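Local coordinates for uncharacterized protein Atu2452 (Agrobacterium tumefaciens, PDB 2R8B), which is of unknown function but belongs to the dienelactone hydrolase family of alpha/beta-hydrolases and is probably a serine hydrolase, at residues L171-A185 with P203-Q217. Numbering follows the deposited sequence.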
ATOM      1  N   LEU A 171      -2.785   0.954  -5.157  1.00 53.35           N
ATOM      2  CA  LEU A 171      -2.885   2.173  -4.378  1.00 52.65           C
ATOM      3  C   LEU A 171      -4.287   2.745  -4.453  1.00 52.32           C
ATOM      4  O   LEU A 171      -4.736   3.178  -5.505  1.00 52.67           O
ATOM      5  CB  LEU A 171      -1.864   3.173  -4.871  1.00 52.68           C
ATOM      6  CG  LEU A 171      -0.430   2.629  -4.947  1.00 52.34           C
ATOM      7  CD1 LEU A 171       0.470   3.662  -5.574  1.00 45.42           C
ATOM      8  CD2 LEU A 171       0.124   2.216  -3.591  1.00 51.83           C
HETATM    9  N   MSE A 172      -5.008   2.725  -3.347  1.00 51.81           N
HETATM   10  CA  MSE A 172      -6.360   3.244  -3.387  1.00 51.57           C
HETATM   11  C   MSE A 172      -6.416   4.666  -2.873  1.00 51.00           C
HETATM   12  O   MSE A 172      -6.237   4.921  -1.692  1.00 51.06           O
HETATM   13  CB  MSE A 172      -7.279   2.279  -2.647  1.00 51.87           C
HETATM   14  CG  MSE A 172      -7.143   0.913  -3.262  1.00 51.22           C
HETATM   15 SE   MSE A 172      -8.427  -0.325  -2.593  0.60 53.42          SE
HETATM   16  CE  MSE A 172      -9.848  -0.177  -3.969  1.00 55.02           C
ATOM     17  N   HIS A 173      -6.620   5.607  -3.789  1.00 50.52           N
ATOM     18  CA  HIS A 173      -6.691   6.981  -3.425  1.00 49.81           C
ATOM     19  C   HIS A 173      -5.405   7.367  -2.695  1.00 50.33           C
ATOM     20  O   HIS A 173      -5.455   7.706  -1.532  1.00 51.05           O
ATOM     21  CB  HIS A 173      -7.920   7.233  -2.551  1.00 48.66           C
ATOM     22  CG  HIS A 173      -9.215   6.946  -3.247  1.00 50.43           C
ATOM     23  ND1 HIS A 173     -10.034   7.936  -3.752  1.00 51.79           N
ATOM     24  CD2 HIS A 173      -9.832   5.777  -3.536  1.00 52.55           C
ATOM     25  CE1 HIS A 173     -11.091   7.393  -4.325  1.00 51.98           C
ATOM     26  NE2 HIS A 173     -10.991   6.082  -4.206  1.00 53.98           N
ATOM     27  N   PRO A 174      -4.247   7.290  -3.373  1.00 50.37           N
ATOM     28  CA  PRO A 174      -3.017   7.838  -2.819  1.00 51.35           C
ATOM     29  C   PRO A 174      -2.995   9.351  -2.881  1.00 52.84           C
ATOM     30  O   PRO A 174      -3.780   9.960  -3.635  1.00 55.08           O
ATOM     31  CB  PRO A 174      -1.958   7.333  -3.789  1.00 50.86           C
ATOM     32  CG  PRO A 174      -2.690   7.290  -5.080  1.00 49.66           C
ATOM     33  CD  PRO A 174      -4.002   6.696  -4.698  1.00 49.90           C
ATOM     34  N   LEU A 175      -2.078   9.947  -2.120  1.00 53.76           N
ATOM     35  CA  LEU A 175      -1.820  11.395  -2.107  1.00 54.61           C
ATOM     36  C   LEU A 175      -0.319  11.480  -1.912  1.00 54.87           C
ATOM     37  O   LEU A 175       0.163  11.172  -0.834  1.00 55.93           O
ATOM     38  CB  LEU A 175      -2.475  12.022  -0.880  1.00 53.71           C
ATOM     39  CG  LEU A 175      -2.656  13.531  -0.736  1.00 54.64           C
ATOM     40  CD1 LEU A 175      -2.502  13.957   0.740  1.00 54.99           C
ATOM     41  CD2 LEU A 175      -1.771  14.342  -1.625  1.00 50.12           C
ATOM     42  N   ILE A 176       0.441  11.823  -2.938  1.00 54.62           N
ATOM     43  CA  ILE A 176       1.873  12.064  -2.717  1.00 54.15           C
ATOM     44  C   ILE A 176       2.156  13.471  -3.184  1.00 54.11           C
ATOM     45  O   ILE A 176       1.945  13.765  -4.361  1.00 53.98           O
ATOM     46  CB  ILE A 176       2.751  11.046  -3.468  1.00 54.03           C
ATOM     47  CG1 ILE A 176       2.542   9.635  -2.904  1.00 53.52           C
ATOM     48  CG2 ILE A 176       4.181  11.399  -3.377  1.00 53.04           C
ATOM     49  CD1 ILE A 176       3.393   9.298  -1.730  1.00 51.45           C
ATOM     50  N   PRO A 177       2.593  14.346  -2.251  1.00 54.14           N
ATOM     51  CA  PRO A 177       2.793  15.832  -2.405  1.00 53.75           C
ATOM     52  C   PRO A 177       4.124  16.284  -2.975  1.00 53.91           C
ATOM     53  O   PRO A 177       4.263  17.436  -3.461  1.00 53.64           O
ATOM     54  CB  PRO A 177       2.693  16.356  -0.966  1.00 52.94           C
ATOM     55  CG  PRO A 177       3.151  15.150  -0.095  1.00 53.59           C
ATOM     56  CD  PRO A 177       2.877  13.871  -0.878  1.00 53.34           C
ATOM     57  N   PHE A 178       5.105  15.403  -2.885  1.00 54.51           N
ATOM     58  CA  PHE A 178       6.465  15.775  -3.212  1.00 54.72           C
ATOM     59  C   PHE A 178       6.780  15.094  -4.536  1.00 55.54           C
ATOM     60  O   PHE A 178       5.977  14.340  -5.040  1.00 55.67           O
ATOM     61  CB  PHE A 178       7.412  15.341  -2.094  1.00 53.69           C
ATOM     62  CG  PHE A 178       7.333  13.861  -1.750  1.00 53.13           C
ATOM     63  CD1 PHE A 178       8.047  12.921  -2.475  1.00 52.77           C
ATOM     64  CD2 PHE A 178       6.574  13.417  -0.684  1.00 51.72           C
ATOM     65  CE1 PHE A 178       7.975  11.582  -2.164  1.00 50.87           C
ATOM     66  CE2 PHE A 178       6.519  12.066  -0.354  1.00 51.34           C
ATOM     67  CZ  PHE A 178       7.210  11.154  -1.089  1.00 51.04           C
ATOM     68  N   GLU A 179       7.934  15.377  -5.108  1.00 57.12           N
ATOM     69  CA  GLU A 179       8.332  14.730  -6.354  1.00 58.59           C
ATOM     70  C   GLU A 179       9.397  13.741  -5.998  1.00 58.45           C
ATOM     71  O   GLU A 179      10.465  14.121  -5.492  1.00 58.58           O
ATOM     72  CB  GLU A 179       8.887  15.713  -7.382  1.00 58.93           C
ATOM     73  CG  GLU A 179       7.898  16.770  -7.785  1.00 61.94           C
ATOM     74  CD  GLU A 179       8.503  17.790  -8.728  1.00 65.73           C
ATOM     75  OE1 GLU A 179       9.743  18.012  -8.686  1.00 66.78           O
ATOM     76  OE2 GLU A 179       7.729  18.366  -9.524  1.00 67.61           O
ATOM     77  N   PRO A 180       9.095  12.462  -6.231  1.00 58.29           N
ATOM     78  CA  PRO A 180       9.914  11.314  -5.932  1.00 58.02           C
ATOM     79  C   PRO A 180      11.131  11.333  -6.806  1.00 58.60           C
ATOM     80  O   PRO A 180      11.038  11.665  -7.999  1.00 57.95           O
ATOM     81  CB  PRO A 180       9.025  10.181  -6.341  1.00 57.57           C
ATOM     82  CG  PRO A 180       7.671  10.783  -6.212  1.00 58.38           C
ATOM     83  CD  PRO A 180       7.803  12.073  -6.791  1.00 57.43           C
ATOM     84  N   LYS A 181      12.269  11.030  -6.197  1.00 59.42           N
ATOM     85  CA  LYS A 181      13.468  10.774  -6.973  1.00 61.23           C
ATOM     86  C   LYS A 181      13.254   9.359  -7.471  1.00 61.41           C
ATOM     87  O   LYS A 181      12.664   8.542  -6.770  1.00 60.92           O
ATOM     88  CB  LYS A 181      14.787  10.949  -6.174  1.00 61.38           C
ATOM     89  CG  LYS A 181      14.661  10.890  -4.625  1.00 64.90           C
ATOM     90  CD  LYS A 181      14.123   9.509  -4.028  1.00 67.99           C
ATOM     91  CE  LYS A 181      13.105   9.769  -2.875  1.00 68.12           C
ATOM     92  NZ  LYS A 181      11.961  10.686  -3.253  1.00 65.02           N
ATOM     93  N   ILE A 182      13.715   9.095  -8.691  1.00 62.02           N
ATOM     94  CA  ILE A 182      13.292   7.916  -9.423  1.00 62.11           C
ATOM     95  C   ILE A 182      14.386   6.880  -9.457  1.00 62.20           C
ATOM     96  O   ILE A 182      15.466   7.129  -9.977  1.00 62.95           O
ATOM     97  CB  ILE A 182      12.838   8.274 -10.873  1.00 62.51           C
ATOM     98  CG1 ILE A 182      11.672   9.288 -10.844  1.00 62.55           C
ATOM     99  CG2 ILE A 182      12.482   6.972 -11.669  1.00 62.27           C
ATOM    100  CD1 ILE A 182      10.461   8.828  -9.948  1.00 63.89           C
ATOM    101  N   SER A 183      14.113   5.712  -8.899  1.00 61.45           N
ATOM    102  CA  SER A 183      15.054   4.656  -9.005  1.00 60.74           C
ATOM    103  C   SER A 183      14.347   3.485  -9.694  1.00 59.88           C
ATOM    104  O   SER A 183      13.123   3.345  -9.546  1.00 61.12           O
ATOM    105  CB  SER A 183      15.570   4.310  -7.629  1.00 60.85           C
ATOM    106  OG  SER A 183      16.920   3.918  -7.763  1.00 62.89           O
ATOM    107  N   PRO A 184      15.080   2.672 -10.488  1.00 58.23           N
ATOM    108  CA  PRO A 184      14.369   1.655 -11.260  1.00 57.08           C
ATOM    109  C   PRO A 184      13.832   0.469 -10.434  1.00 55.94           C
ATOM    110  O   PRO A 184      14.539  -0.048  -9.540  1.00 55.79           O
ATOM    111  CB  PRO A 184      15.427   1.181 -12.262  1.00 57.56           C
ATOM    112  CG  PRO A 184      16.727   1.461 -11.612  1.00 58.00           C
ATOM    113  CD  PRO A 184      16.535   2.652 -10.744  1.00 57.92           C
ATOM    114  N   ALA A 185      12.586   0.078 -10.731  1.00 54.16           N
ATOM    115  CA  ALA A 185      11.921  -1.125 -10.187  1.00 52.17           C
ATOM    116  C   ALA A 185      12.204  -2.352 -11.051  1.00 51.10           C
ATOM    117  O   ALA A 185      12.960  -2.275 -11.999  1.00 50.17           O
ATOM    118  CB  ALA A 185      10.423  -0.899 -10.124  1.00 51.60           C
ATOM    119  N   PRO A 203      -5.938  15.547  -4.972  1.00 47.47           N
ATOM    120  CA  PRO A 203      -5.924  16.343  -6.173  1.00 46.14           C
ATOM    121  C   PRO A 203      -5.580  15.475  -7.354  1.00 45.01           C
ATOM    122  O   PRO A 203      -4.681  14.664  -7.277  1.00 45.40           O
ATOM    123  CB  PRO A 203      -4.809  17.376  -5.920  1.00 45.64           C
ATOM    124  CG  PRO A 203      -4.662  17.463  -4.459  1.00 45.67           C
ATOM    125  CD  PRO A 203      -5.120  16.131  -3.892  1.00 47.69           C
ATOM    126  N   VAL A 204      -6.332  15.640  -8.429  1.00 44.72           N
ATOM    127  CA  VAL A 204      -6.181  14.905  -9.670  1.00 45.16           C
ATOM    128  C   VAL A 204      -4.758  14.959 -10.174  1.00 45.96           C
ATOM    129  O   VAL A 204      -4.128  13.919 -10.490  1.00 46.83           O
ATOM    130  CB  VAL A 204      -7.136  15.499 -10.738  1.00 45.67           C
ATOM    131  CG1 VAL A 204      -6.778  15.058 -12.145  1.00 43.98           C
ATOM    132  CG2 VAL A 204      -8.576  15.110 -10.405  1.00 46.27           C
ATOM    133  N   GLN A 205      -4.229  16.160 -10.219  1.00 45.76           N
ATOM    134  CA  GLN A 205      -2.906  16.357 -10.753  1.00 46.13           C
ATOM    135  C   GLN A 205      -1.878  15.636  -9.940  1.00 45.98           C
ATOM    136  O   GLN A 205      -0.877  15.214 -10.489  1.00 46.71           O
ATOM    137  CB  GLN A 205      -2.609  17.847 -10.839  1.00 46.76           C
ATOM    138  CG  GLN A 205      -3.361  18.504 -11.975  1.00 50.02           C
ATOM    139  CD  GLN A 205      -3.027  17.816 -13.339  1.00 58.55           C
ATOM    140  OE1 GLN A 205      -3.916  17.684 -14.198  1.00 62.33           O
ATOM    141  NE2 GLN A 205      -1.761  17.330 -13.510  1.00 56.52           N
ATOM    142  N   LEU A 206      -2.108  15.441  -8.642  1.00 46.02           N
ATOM    143  CA  LEU A 206      -1.065  14.761  -7.872  1.00 46.72           C
ATOM    144  C   LEU A 206      -1.123  13.284  -8.110  1.00 47.63           C
ATOM    145  O   LEU A 206      -0.074  12.649  -8.138  1.00 47.85           O
ATOM    146  CB  LEU A 206      -1.090  15.086  -6.384  1.00 46.00           C
ATOM    147  CG  LEU A 206      -0.551  16.479  -6.003  1.00 48.13           C
ATOM    148  CD1 LEU A 206      -0.756  16.668  -4.490  1.00 49.11           C
ATOM    149  CD2 LEU A 206       0.910  16.741  -6.410  1.00 42.39           C
ATOM    150  N   THR A 207      -2.335  12.729  -8.274  1.00 48.56           N
ATOM    151  CA  THR A 207      -2.483  11.324  -8.679  1.00 49.65           C
ATOM    152  C   THR A 207      -1.856  11.093 -10.052  1.00 50.07           C
ATOM    153  O   THR A 207      -1.137  10.127 -10.253  1.00 50.23           O
ATOM    154  CB  THR A 207      -3.931  10.953  -8.844  1.00 49.81           C
ATOM    155  OG1 THR A 207      -4.642  11.144  -7.617  1.00 52.81           O
ATOM    156  CG2 THR A 207      -4.055   9.536  -9.272  1.00 47.69           C
ATOM    157  N   LYS A 208      -2.154  12.003 -10.978  1.00 50.75           N
ATOM    158  CA  LYS A 208      -1.760  11.903 -12.373  1.00 51.56           C
ATOM    159  C   LYS A 208      -0.234  11.883 -12.327  1.00 51.43           C
ATOM    160  O   LYS A 208       0.420  11.160 -13.069  1.00 51.30           O
ATOM    161  CB  LYS A 208      -2.288  13.148 -13.095  1.00 52.35           C
ATOM    162  CG  LYS A 208      -2.802  13.041 -14.539  1.00 55.18           C
ATOM    163  CD  LYS A 208      -4.326  12.743 -14.730  1.00 58.43           C
ATOM    164  CE  LYS A 208      -5.225  13.975 -15.119  1.00 61.73           C
ATOM    165  NZ  LYS A 208      -4.727  15.015 -16.167  1.00 64.49           N
ATOM    166  N   ALA A 209       0.331  12.648 -11.402  1.00 51.50           N
ATOM    167  CA  ALA A 209       1.794  12.812 -11.318  1.00 51.66           C
ATOM    168  C   ALA A 209       2.480  11.663 -10.606  1.00 51.57           C
ATOM    169  O   ALA A 209       3.525  11.210 -11.018  1.00 51.96           O
ATOM    170  CB  ALA A 209       2.152  14.114 -10.663  1.00 50.64           C
ATOM    171  N   LEU A 210       1.909  11.194  -9.522  1.00 52.19           N
ATOM    172  CA  LEU A 210       2.418   9.970  -8.912  1.00 53.63           C
ATOM    173  C   LEU A 210       2.478   8.825  -9.962  1.00 55.01           C
ATOM    174  O   LEU A 210       3.479   8.110 -10.085  1.00 55.37           O
ATOM    175  CB  LEU A 210       1.513   9.590  -7.761  1.00 52.34           C
ATOM    176  CG  LEU A 210       1.987   8.370  -6.976  1.00 54.93           C
ATOM    177  CD1 LEU A 210       3.447   8.543  -6.457  1.00 50.68           C
ATOM    178  CD2 LEU A 210       0.946   7.948  -5.857  1.00 53.19           C
ATOM    179  N   GLU A 211       1.381   8.668 -10.703  1.00 56.19           N
ATOM    180  CA  GLU A 211       1.291   7.784 -11.855  1.00 57.05           C
ATOM    181  C   GLU A 211       2.491   7.779 -12.769  1.00 56.63           C
ATOM    182  O   GLU A 211       3.051   6.718 -13.067  1.00 56.12           O
ATOM    183  CB  GLU A 211       0.098   8.181 -12.714  1.00 57.81           C
ATOM    184  CG  GLU A 211      -0.567   6.956 -13.335  1.00 61.11           C
ATOM    185  CD  GLU A 211      -1.115   7.198 -14.714  1.00 63.92           C
ATOM    186  OE1 GLU A 211      -1.800   8.228 -14.924  1.00 64.68           O
ATOM    187  OE2 GLU A 211      -0.872   6.324 -15.572  1.00 66.18           O
ATOM    188  N   GLU A 212       2.855   8.966 -13.239  1.00 56.61           N
ATOM    189  CA  GLU A 212       4.002   9.098 -14.099  1.00 57.29           C
ATOM    190  C   GLU A 212       5.282   8.804 -13.397  1.00 56.28           C
ATOM    191  O   GLU A 212       6.181   8.266 -14.005  1.00 56.48           O
ATOM    192  CB  GLU A 212       4.082  10.465 -14.739  1.00 57.73           C
ATOM    193  CG  GLU A 212       3.390  10.505 -16.101  1.00 64.77           C
ATOM    194  CD  GLU A 212       2.064  11.289 -16.055  1.00 72.71           C
ATOM    195  OE1 GLU A 212       0.970  10.642 -15.944  1.00 75.67           O
ATOM    196  OE2 GLU A 212       2.130  12.561 -16.104  1.00 73.94           O
ATOM    197  N   SER A 213       5.368   9.134 -12.120  1.00 56.08           N
ATOM    198  CA  SER A 213       6.573   8.849 -11.361  1.00 56.89           C
ATOM    199  C   SER A 213       6.841   7.350 -11.272  1.00 56.98           C
ATOM    200  O   SER A 213       7.925   6.869 -11.605  1.00 57.96           O
ATOM    201  CB  SER A 213       6.449   9.416  -9.955  1.00 57.17           C
ATOM    202  OG  SER A 213       6.226  10.819  -9.992  1.00 60.15           O
ATOM    203  N   LEU A 214       5.854   6.608 -10.804  1.00 56.71           N
ATOM    204  CA  LEU A 214       5.950   5.146 -10.748  1.00 56.51           C
ATOM    205  C   LEU A 214       6.216   4.535 -12.130  1.00 55.74           C
ATOM    206  O   LEU A 214       6.995   3.589 -12.291  1.00 54.41           O
ATOM    207  CB  LEU A 214       4.648   4.591 -10.132  1.00 56.35           C
ATOM    208  CG  LEU A 214       4.534   4.996  -8.654  1.00 55.18           C
ATOM    209  CD1 LEU A 214       3.246   4.546  -7.993  1.00 51.67           C
ATOM    210  CD2 LEU A 214       5.730   4.441  -7.900  1.00 52.01           C
ATOM    211  N   LYS A 215       5.569   5.129 -13.124  1.00 55.54           N
ATOM    212  CA  LYS A 215       5.636   4.635 -14.469  1.00 55.51           C
ATOM    213  C   LYS A 215       7.053   4.750 -14.960  1.00 55.03           C
ATOM    214  O   LYS A 215       7.476   3.997 -15.832  1.00 55.91           O
ATOM    215  CB  LYS A 215       4.691   5.415 -15.358  1.00 55.44           C
ATOM    216  CG  LYS A 215       4.270   4.654 -16.576  1.00 59.07           C
ATOM    217  CD  LYS A 215       3.235   5.423 -17.369  1.00 63.83           C
ATOM    218  CE  LYS A 215       1.821   5.001 -16.986  1.00 65.69           C
ATOM    219  NZ  LYS A 215       0.885   5.928 -17.686  1.00 68.87           N
ATOM    220  N   ALA A 216       7.802   5.684 -14.389  1.00 54.38           N
ATOM    221  CA  ALA A 216       9.187   5.922 -14.823  1.00 53.40           C
ATOM    222  C   ALA A 216      10.156   4.946 -14.136  1.00 52.61           C
ATOM    223  O   ALA A 216      11.277   4.778 -14.577  1.00 52.25           O
ATOM    224  CB  ALA A 216       9.592   7.409 -14.595  1.00 52.18           C
ATOM    225  N   GLN A 217       9.720   4.286 -13.069  1.00 52.36           N
ATOM    226  CA  GLN A 217      10.595   3.347 -12.383  1.00 51.91           C
ATOM    227  C   GLN A 217      10.689   2.080 -13.172  1.00 52.55           C
ATOM    228  O   GLN A 217      11.616   1.304 -12.972  1.00 52.54           O
ATOM    229  CB  GLN A 217      10.052   3.000 -11.029  1.00 51.35           C
ATOM    230  CG  GLN A 217      10.350   3.961  -9.962  1.00 49.84           C
ATOM    231  CD  GLN A 217       9.662   3.561  -8.695  1.00 54.19           C
ATOM    232  OE1 GLN A 217       8.471   3.257  -8.683  1.00 55.58           O
ATOM    233  NE2 GLN A 217      10.404   3.531  -7.614  1.00 56.28           N
TER
HETATM  234  O   HOH W   1      -3.476  12.354  -5.321  1.00 34.84           O
HETATM  235  O   HOH W   2       2.096  13.105  -6.779  1.00 39.12           O
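Leu210 spreads its two methyls against Pro174 and Ile176, with CD2 3.6 Å from Pro174 CB and both CD1 and CD2 packed against Ile176 CG1. Its CG stands anti to the backbone N (chi1 -176°), which points the fork away from helix 204-217 at these two residues. Deeper in, Leu171 and Leu214 meet tip to tip, CD1 to CD1 at 3.8 Å, while Leu155 of helix 150-161 touches Leu171 as well. One helical turn before Leu210, Leu206 sets CD1 on Leu175 CD2 and packs its CB, CG and both methyls around Ile176 O. Two waters link the segments: one donates to both Ile176 O and Leu206 O, the other to Pro174 O and Pro203 O, and is also hydrogen-bonded to Thr207 OG1. This is the alpha/beta-hydrolase fold, in which the chain leaving strand 168-172, a neighbour of strand 190-196 in the parallel part of the sheet, runs along the helix that follows strand 190-196. Asp199 and His230 of a probable Ser-His-Asp triad lie beside His173, at the start of this loop. Further along, Pro180 rests on Ser213, whose OG is turned back to Ala209 O (2.9 Å), and Ile182 CD1 reaches Ser213 O. At the far end Ala185 N donates to Gln217 O at 2.7 Å, approaching from above the carbonyl plane, while Gln217 NE2 is hydrogen-bonded to Leu159 O and Gln217 OE1 to Arg189 NH1.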